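PDB 2R9Q: 2'-deoxycytidine 5'-triphosphate deaminase from Agrobacterium tumefaciens, which probably catalyses the hydrolytic deamination of dCTP to dUTP, a step that supplies precursor for thymidine nucleotide synthesis. Local coordinates for residues Y261-R266 with F324-G329; L119-R124 with S161-I166. All blocks are in the same frame, centred on the assembly; numbering follows the deposited sequence.

Contact 1 of 2, residues Y261-R266 with F324-G329; sequences YILVSR and FILEHG
Leu-263 and Leu-326 meet tip to tip in the buried part of this contact, one methyl from each side: Leu-263 CD1 lies 4.0 Å from Leu-326 CD2. The branch of Leu-326 is carried across the gap by a CG set anti to the backbone N (chi1 180°). Strand 261-269 runs through the middle of a five-stranded antiparallel sheet, whereas strand 324-327 pairs with strand 252-255. The leucines thus join two separate sheets of the C-terminal dUTPase-clan domain through side chains, with no hydrogen bond between the segments. This buried end touches lightly, through that one pair; beyond Glu-327 the closer contact is on the solvent side, where Arg-266 is exposed and His-328 partly so. Here Arg-266 crosses His-328 at about a right angle, its CD 3.3 Å from His-328 NE2 and its CG 3.9 Å from His-328 CE1. A bend at chi3 (-51°) turns the guanidinium out of line with the aliphatic chain, and its plane stands 75° from the imidazole. CA of Gly-329 lies over one guanidinium face, 3.7 Å from Arg-266 NE. Both polar ends are held from outside: Arg-266 NE bonds to Ser-205 OG, and His-328 ND1 receives the backbone N-H of Leu-208.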
ATOM      1  N   TYR B 261     -16.039   0.078   4.064  1.00 61.17           N
ATOM      2  CA  TYR B 261     -17.349  -0.143   3.520  1.00 61.49           C
ATOM      3  C   TYR B 261     -18.405   0.383   4.497  1.00 60.34           C
ATOM      4  O   TYR B 261     -18.348   0.111   5.683  1.00 59.32           O
ATOM      5  CB  TYR B 261     -17.581  -1.641   3.237  1.00 63.09           C
ATOM      6  CG  TYR B 261     -16.639  -2.264   2.220  1.00 64.17           C
ATOM      7  CD1 TYR B 261     -16.998  -2.349   0.882  1.00 66.57           C
ATOM      8  CD2 TYR B 261     -15.401  -2.726   2.587  1.00 64.77           C
ATOM      9  CE1 TYR B 261     -16.145  -2.877  -0.059  1.00 66.80           C
ATOM     10  CE2 TYR B 261     -14.543  -3.260   1.658  1.00 68.12           C
ATOM     11  CZ  TYR B 261     -14.912  -3.349   0.308  1.00 67.77           C
ATOM     12  OH  TYR B 261     -14.030  -3.927  -0.661  1.00 65.49           O
ATOM     13  N   ILE B 262     -19.371   1.141   3.991  1.00 59.67           N
ATOM     14  CA  ILE B 262     -20.528   1.549   4.791  1.00 59.05           C
ATOM     15  C   ILE B 262     -21.686   0.685   4.328  1.00 58.67           C
ATOM     16  O   ILE B 262     -22.119   0.751   3.182  1.00 57.39           O
ATOM     17  CB  ILE B 262     -20.895   3.065   4.650  1.00 59.21           C
ATOM     18  CG1 ILE B 262     -19.756   3.949   5.145  1.00 57.66           C
ATOM     19  CG2 ILE B 262     -22.158   3.385   5.416  1.00 54.73           C
ATOM     20  CD1 ILE B 262     -19.874   5.394   4.671  1.00 59.92           C
ATOM     21  N   LEU B 263     -22.173  -0.123   5.260  1.00 58.46           N
ATOM     22  CA  LEU B 263     -23.159  -1.132   4.990  1.00 58.61           C
ATOM     23  C   LEU B 263     -24.298  -1.063   5.997  1.00 59.08           C
ATOM     24  O   LEU B 263     -24.240  -0.323   6.988  1.00 58.58           O
ATOM     25  CB  LEU B 263     -22.494  -2.519   4.985  1.00 58.47           C
ATOM     26  CG  LEU B 263     -21.414  -2.786   3.932  1.00 57.00           C
ATOM     27  CD1 LEU B 263     -20.724  -4.090   4.259  1.00 54.82           C
ATOM     28  CD2 LEU B 263     -22.004  -2.783   2.516  1.00 55.16           C
ATOM     29  N   VAL B 264     -25.350  -1.834   5.723  1.00 60.01           N
ATOM     30  CA  VAL B 264     -26.574  -1.792   6.522  1.00 60.49           C
ATOM     31  C   VAL B 264     -27.024  -3.170   7.077  1.00 60.18           C
ATOM     32  O   VAL B 264     -26.930  -4.198   6.421  1.00 58.61           O
ATOM     33  CB  VAL B 264     -27.735  -0.953   5.791  1.00 60.75           C
ATOM     34  CG1 VAL B 264     -27.594  -0.983   4.303  1.00 61.28           C
ATOM     35  CG2 VAL B 264     -29.112  -1.393   6.226  1.00 60.75           C
ATOM     36  N   SER B 265     -27.472  -3.144   8.324  1.00 61.10           N
ATOM     37  CA  SER B 265     -28.090  -4.285   8.984  1.00 62.19           C
ATOM     38  C   SER B 265     -29.430  -4.715   8.357  1.00 63.12           C
ATOM     39  O   SER B 265     -30.198  -3.885   7.888  1.00 62.46           O
ATOM     40  CB  SER B 265     -28.285  -3.987  10.482  1.00 62.48           C
ATOM     41  OG  SER B 265     -29.385  -3.142  10.746  1.00 60.44           O
ATOM     42  N   ARG B 266     -29.707  -6.014   8.365  1.00 64.26           N
ATOM     43  CA  ARG B 266     -31.040  -6.503   7.982  1.00 65.88           C
ATOM     44  C   ARG B 266     -32.072  -6.098   9.032  1.00 66.12           C
ATOM     45  O   ARG B 266     -33.171  -5.669   8.687  1.00 66.39           O
ATOM     46  CB  ARG B 266     -31.063  -8.019   7.828  1.00 66.14           C
ATOM     47  CG  ARG B 266     -30.231  -8.547   6.690  1.00 68.39           C
ATOM     48  CD  ARG B 266     -30.583  -9.987   6.375  1.00 70.70           C
ATOM     49  NE  ARG B 266     -30.553 -10.759   7.595  1.00 71.53           N
ATOM     50  CZ  ARG B 266     -31.384 -11.745   7.905  1.00 72.76           C
ATOM     51  NH1 ARG B 266     -32.366 -12.134   7.085  1.00 74.27           N
ATOM     52  NH2 ARG B 266     -31.232 -12.341   9.069  1.00 72.43           N
ATOM     53  N   PHE B 324     -12.221 -11.315   2.392  1.00 61.00           N
ATOM     54  CA  PHE B 324     -13.273 -12.111   2.917  1.00 60.32           C
ATOM     55  C   PHE B 324     -14.517 -11.849   2.098  1.00 59.98           C
ATOM     56  O   PHE B 324     -14.879 -10.686   1.814  1.00 58.76           O
ATOM     57  CB  PHE B 324     -13.506 -11.782   4.396  1.00 60.48           C
ATOM     58  CG  PHE B 324     -14.484 -12.723   5.097  1.00 60.27           C
ATOM     59  CD1 PHE B 324     -14.120 -14.036   5.398  1.00 60.10           C
ATOM     60  CD2 PHE B 324     -15.756 -12.290   5.465  1.00 60.11           C
ATOM     61  CE1 PHE B 324     -14.996 -14.896   6.047  1.00 60.26           C
ATOM     62  CE2 PHE B 324     -16.648 -13.146   6.107  1.00 59.17           C
ATOM     63  CZ  PHE B 324     -16.266 -14.452   6.393  1.00 61.27           C
ATOM     64  N   ILE B 325     -15.158 -12.932   1.686  1.00 60.03           N
ATOM     65  CA  ILE B 325     -16.444 -12.847   1.031  1.00 60.98           C
ATOM     66  C   ILE B 325     -17.488 -12.778   2.128  1.00 60.60           C
ATOM     67  O   ILE B 325     -17.714 -13.748   2.792  1.00 59.43           O
ATOM     68  CB  ILE B 325     -16.754 -14.044   0.123  1.00 61.36           C
ATOM     69  CG1 ILE B 325     -15.660 -14.249  -0.923  1.00 61.16           C
ATOM     70  CG2 ILE B 325     -18.127 -13.841  -0.558  1.00 62.05           C
ATOM     71  CD1 ILE B 325     -15.499 -15.714  -1.336  1.00 63.18           C
ATOM     72  N   LEU B 326     -18.087 -11.601   2.301  1.00 61.09           N
ATOM     73  CA  LEU B 326     -19.131 -11.381   3.265  1.00 61.83           C
ATOM     74  C   LEU B 326     -20.454 -11.700   2.593  1.00 61.80           C
ATOM     75  O   LEU B 326     -20.728 -11.250   1.496  1.00 60.63           O
ATOM     76  CB  LEU B 326     -19.112  -9.941   3.793  1.00 61.81           C
ATOM     77  CG  LEU B 326     -20.164  -9.513   4.834  1.00 61.26           C
ATOM     78  CD1 LEU B 326     -20.020 -10.187   6.199  1.00 57.66           C
ATOM     79  CD2 LEU B 326     -20.135  -7.977   4.960  1.00 60.87           C
ATOM     80  N   GLU B 327     -21.267 -12.481   3.279  1.00 62.85           N
ATOM     81  CA  GLU B 327     -22.515 -12.985   2.705  1.00 64.82           C
ATOM     82  C   GLU B 327     -23.693 -12.434   3.497  1.00 64.49           C
ATOM     83  O   GLU B 327     -23.592 -12.244   4.724  1.00 64.04           O
ATOM     84  CB  GLU B 327     -22.523 -14.536   2.688  1.00 64.68           C
ATOM     85  CG  GLU B 327     -21.465 -15.148   1.778  1.00 65.03           C
ATOM     86  CD  GLU B 327     -21.338 -16.655   1.941  1.00 67.22           C
ATOM     87  OE1 GLU B 327     -22.307 -17.358   1.536  1.00 70.41           O
ATOM     88  OE2 GLU B 327     -20.275 -17.134   2.473  1.00 67.92           O
ATOM     89  N   HIS B 328     -24.777 -12.153   2.767  1.00 64.75           N
ATOM     90  CA  HIS B 328     -26.068 -11.722   3.316  1.00 64.75           C
ATOM     91  C   HIS B 328     -26.545 -12.619   4.480  1.00 64.57           C
ATOM     92  O   HIS B 328     -26.390 -13.842   4.440  1.00 64.30           O
ATOM     93  CB  HIS B 328     -27.110 -11.729   2.194  1.00 64.77           C
ATOM     94  CG  HIS B 328     -28.488 -11.313   2.629  1.00 64.95           C
ATOM     95  ND1 HIS B 328     -28.909  -9.999   2.625  1.00 65.03           N
ATOM     96  CD2 HIS B 328     -29.535 -12.038   3.082  1.00 64.87           C
ATOM     97  CE1 HIS B 328     -30.158  -9.934   3.051  1.00 66.21           C
ATOM     98  NE2 HIS B 328     -30.559 -11.159   3.338  1.00 65.29           N
ATOM     99  N   GLY B 329     -27.111 -12.006   5.514  1.00 64.67           N
ATOM    100  CA  GLY B 329     -27.498 -12.729   6.725  1.00 65.36           C
ATOM    101  C   GLY B 329     -26.363 -13.042   7.677  1.00 65.41           C
ATOM    102  O   GLY B 329     -26.601 -13.466   8.782  1.00 64.90           O
TER

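Contact 2 of 2, residues L119-R124 with S161-I166; sequences LDIFTR and SRLSQI
Leu-163 points one methyl, CD2, at a pair of methyls on the strand opposite: Ile-121 CG2 and Thr-123 CG2 each lie 4.4 Å from Leu-163 CD2. Ile-121 CG2 and Thr-123 CG2 are themselves 3.9 Å apart, so the three methyls form a compact triangle with the leucine at its apex. Ile-121 and Thr-123, two residues apart on one strand, present the same face to the leucine. Thr-123 is split in its duties. While its CG2 joins the apolar group, a chi1 of 66° sends OG1 toward Ser-164, and the gap between the hydroxyls is filled by a water 2.8 Å from Thr-123 OG1 and 2.7 Å from Ser-164 OG. The water is bent between them, at about 127°, and forms the polar link between the segments. In the N-terminal dUTPase-clan domain, strands 121-127 and 162-170 belong to different antiparallel sheets, the first paired with strand 143-150 and the second with strands 42-46 and 106-112. The contact is therefore buried packing between two sheets, without backbone hydrogen bonds across it. The leucine's own carbonyl is engaged by Thr-116 OG1, which ties strand 162-170 to helix 114-118. At the other side of strand 121-127, Arg-124 folds back on its own segment: NH1 bonds to Thr-123 O at 3.0 Å, approaching from 40° above the carbonyl plane, although the oxygen is nearly in the guanidinium plane. CE1 of Phe-122 lies over one face of this guanidinium, offset toward its rim. Arg-124 NH2 reaches Gly-287 O of the second subunit, where Phe-122 also packs on Val-322.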
ATOM      1  N   LEU B 119     -16.437   8.553   8.126  1.00 52.35           N
ATOM      2  CA  LEU B 119     -15.297   9.154   7.501  1.00 51.65           C
ATOM      3  C   LEU B 119     -14.042   8.370   7.798  1.00 51.08           C
ATOM      4  O   LEU B 119     -12.951   8.850   7.505  1.00 51.23           O
ATOM      5  CB  LEU B 119     -15.106  10.579   7.980  1.00 52.50           C
ATOM      6  CG  LEU B 119     -15.812  11.760   7.318  1.00 51.55           C
ATOM      7  CD1 LEU B 119     -17.160  11.406   6.769  1.00 54.35           C
ATOM      8  CD2 LEU B 119     -15.910  12.909   8.326  1.00 47.48           C
ATOM      9  N   ASP B 120     -14.200   7.199   8.405  1.00 50.30           N
ATOM     10  CA  ASP B 120     -13.100   6.269   8.682  1.00 50.60           C
ATOM     11  C   ASP B 120     -11.970   6.927   9.484  1.00 49.79           C
ATOM     12  O   ASP B 120     -10.803   6.759   9.150  1.00 48.76           O
ATOM     13  CB  ASP B 120     -12.587   5.701   7.342  1.00 50.99           C
ATOM     14  CG  ASP B 120     -11.814   4.387   7.467  1.00 52.19           C
ATOM     15  OD1 ASP B 120     -12.059   3.529   8.358  1.00 53.07           O
ATOM     16  OD2 ASP B 120     -10.960   4.206   6.593  1.00 54.17           O
ATOM     17  N   ILE B 121     -12.329   7.689  10.518  1.00 49.34           N
ATOM     18  CA  ILE B 121     -11.345   8.377  11.367  1.00 48.53           C
ATOM     19  C   ILE B 121     -11.157   7.556  12.631  1.00 48.86           C
ATOM     20  O   ILE B 121     -12.087   7.366  13.375  1.00 48.26           O
ATOM     21  CB  ILE B 121     -11.719   9.828  11.748  1.00 47.93           C
ATOM     22  CG1 ILE B 121     -12.079  10.648  10.495  1.00 47.95           C
ATOM     23  CG2 ILE B 121     -10.571  10.469  12.560  1.00 43.88           C
ATOM     24  CD1 ILE B 121     -12.931  11.965  10.735  1.00 46.17           C
ATOM     25  N   PHE B 122      -9.951   7.027  12.807  1.00 49.92           N
ATOM     26  CA  PHE B 122      -9.550   6.344  14.028  1.00 50.73           C
ATOM     27  C   PHE B 122      -9.383   7.364  15.134  1.00 50.69           C
ATOM     28  O   PHE B 122      -8.715   8.370  14.960  1.00 49.99           O
ATOM     29  CB  PHE B 122      -8.276   5.553  13.750  1.00 51.71           C
ATOM     30  CG  PHE B 122      -7.581   5.026  14.943  1.00 52.13           C
ATOM     31  CD1 PHE B 122      -7.635   3.657  15.240  1.00 53.47           C
ATOM     32  CD2 PHE B 122      -6.825   5.856  15.741  1.00 54.25           C
ATOM     33  CE1 PHE B 122      -6.989   3.156  16.316  1.00 55.01           C
ATOM     34  CE2 PHE B 122      -6.140   5.347  16.839  1.00 55.89           C
ATOM     35  CZ  PHE B 122      -6.236   3.982  17.122  1.00 54.58           C
ATOM     36  N   THR B 123     -10.014   7.095  16.270  1.00 51.73           N
ATOM     37  CA  THR B 123      -9.932   7.926  17.467  1.00 52.79           C
ATOM     38  C   THR B 123      -9.859   7.075  18.750  1.00 53.53           C
ATOM     39  O   THR B 123     -10.371   5.966  18.800  1.00 53.59           O
ATOM     40  CB  THR B 123     -11.122   8.975  17.581  1.00 52.51           C
ATOM     41  OG1 THR B 123     -12.367   8.308  17.773  1.00 51.34           O
ATOM     42  CG2 THR B 123     -11.212   9.862  16.348  1.00 52.05           C
ATOM     43  N   ARG B 124      -9.189   7.623  19.758  1.00 54.22           N
ATOM     44  CA  ARG B 124      -9.076   7.067  21.101  1.00 55.05           C
ATOM     45  C   ARG B 124      -9.076   8.218  22.107  1.00 55.22           C
ATOM     46  O   ARG B 124      -8.266   9.126  22.012  1.00 53.56           O
ATOM     47  CB  ARG B 124      -7.749   6.321  21.279  1.00 55.61           C
ATOM     48  CG  ARG B 124      -7.550   5.145  20.392  1.00 56.60           C
ATOM     49  CD  ARG B 124      -8.405   4.011  20.803  1.00 58.71           C
ATOM     50  NE  ARG B 124      -8.041   2.789  20.088  1.00 58.63           N
ATOM     51  CZ  ARG B 124      -8.632   2.367  18.978  1.00 62.11           C
ATOM     52  NH1 ARG B 124      -9.615   3.062  18.406  1.00 64.60           N
ATOM     53  NH2 ARG B 124      -8.229   1.244  18.422  1.00 64.40           N
ATOM     54  N   SER B 161     -14.463  21.165  17.159  1.00 56.95           N
ATOM     55  CA  SER B 161     -14.853  19.991  16.392  1.00 56.78           C
ATOM     56  C   SER B 161     -15.234  18.863  17.335  1.00 56.70           C
ATOM     57  O   SER B 161     -14.649  18.706  18.395  1.00 55.76           O
ATOM     58  CB  SER B 161     -13.767  19.572  15.388  1.00 56.62           C
ATOM     59  OG  SER B 161     -13.581  20.538  14.372  1.00 55.40           O
ATOM     60  N   ARG B 162     -16.259  18.116  16.958  1.00 57.08           N
ATOM     61  CA  ARG B 162     -16.801  17.063  17.800  1.00 57.74           C
ATOM     62  C   ARG B 162     -16.656  15.755  17.069  1.00 57.85           C
ATOM     63  O   ARG B 162     -17.313  15.545  16.094  1.00 57.04           O
ATOM     64  CB  ARG B 162     -18.252  17.369  18.121  1.00 56.99           C
ATOM     65  CG  ARG B 162     -18.384  18.483  19.128  1.00 58.09           C
ATOM     66  CD  ARG B 162     -19.579  19.356  18.930  1.00 56.65           C
ATOM     67  NE  ARG B 162     -20.790  18.560  18.976  1.00 58.77           N
ATOM     68  CZ  ARG B 162     -22.034  19.024  19.059  1.00 58.86           C
ATOM     69  NH1 ARG B 162     -22.286  20.313  19.131  1.00 58.89           N
ATOM     70  NH2 ARG B 162     -23.046  18.170  19.089  1.00 61.27           N
ATOM     71  N   LEU B 163     -15.744  14.900  17.516  1.00 59.50           N
ATOM     72  CA  LEU B 163     -15.497  13.620  16.836  1.00 59.69           C
ATOM     73  C   LEU B 163     -15.924  12.434  17.692  1.00 59.42           C
ATOM     74  O   LEU B 163     -16.251  11.365  17.191  1.00 58.59           O
ATOM     75  CB  LEU B 163     -14.052  13.516  16.392  1.00 60.02           C
ATOM     76  CG  LEU B 163     -13.448  14.434  15.306  1.00 60.94           C
ATOM     77  CD1 LEU B 163     -13.208  15.848  15.816  1.00 62.14           C
ATOM     78  CD2 LEU B 163     -12.108  13.881  14.858  1.00 60.42           C
ATOM     79  N   SER B 164     -16.054  12.691  18.978  1.00 60.03           N
ATOM     80  CA  SER B 164     -16.191  11.665  19.970  1.00 60.12           C
ATOM     81  C   SER B 164     -17.257  12.014  20.974  1.00 59.46           C
ATOM     82  O   SER B 164     -17.646  13.156  21.089  1.00 59.19           O
ATOM     83  CB  SER B 164     -14.847  11.530  20.664  1.00 59.92           C
ATOM     84  OG  SER B 164     -14.820  10.392  21.463  1.00 61.93           O
ATOM     85  N   GLN B 165     -17.728  11.011  21.698  1.00 59.99           N
ATOM     86  CA  GLN B 165     -18.650  11.214  22.816  1.00 60.14           C
ATOM     87  C   GLN B 165     -18.388  10.315  24.036  1.00 59.78           C
ATOM     88  O   GLN B 165     -17.861   9.218  23.925  1.00 58.32           O
ATOM     89  CB  GLN B 165     -20.099  11.133  22.374  1.00 60.06           C
ATOM     90  CG  GLN B 165     -20.448  10.000  21.535  1.00 60.85           C
ATOM     91  CD  GLN B 165     -21.807  10.133  20.912  1.00 63.50           C
ATOM     92  OE1 GLN B 165     -22.457   9.131  20.634  1.00 66.32           O
ATOM     93  NE2 GLN B 165     -22.266  11.366  20.708  1.00 64.89           N
ATOM     94  N   ILE B 166     -18.748  10.851  25.200  1.00 60.33           N
ATOM     95  CA  ILE B 166     -18.546  10.217  26.490  1.00 60.64           C
ATOM     96  C   ILE B 166     -19.916   9.920  27.158  1.00 61.05           C
ATOM     97  O   ILE B 166     -20.780  10.791  27.254  1.00 60.46           O
ATOM     98  CB  ILE B 166     -17.597  11.089  27.366  1.00 60.29           C
ATOM     99  CG1 ILE B 166     -17.194  10.384  28.662  1.00 61.25           C
ATOM    100  CG2 ILE B 166     -18.188  12.440  27.701  1.00 60.14           C
ATOM    101  CD1 ILE B 166     -16.240  11.204  29.474  1.00 60.42           C
TER
HETATM  102  O   HOH W   1     -13.729   8.281  20.212  1.00 48.17           O

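How the contacts relate
The centres of contacts 1 and 2 are 23 Å apart, yet their nearest atoms approach to about 6 Å without touching. Contact 2 belongs to the N-terminal and contact 1 to the C-terminal dUTPase-clan range, and the two follow each other along the chain. Asp-120 bridges toward the second range: it bonds to Arg-318 and Tyr-293 and touches Phe-260, the residue just before 261-266. A bound peptide packs on Leu-119, Ile-262 and Val-264, thus on a segment of each contact, and both contacts also meet the second subunit. Helix 114-118, immediately before 119-124, probably matches the serine-containing phosphate-binding motif of the family.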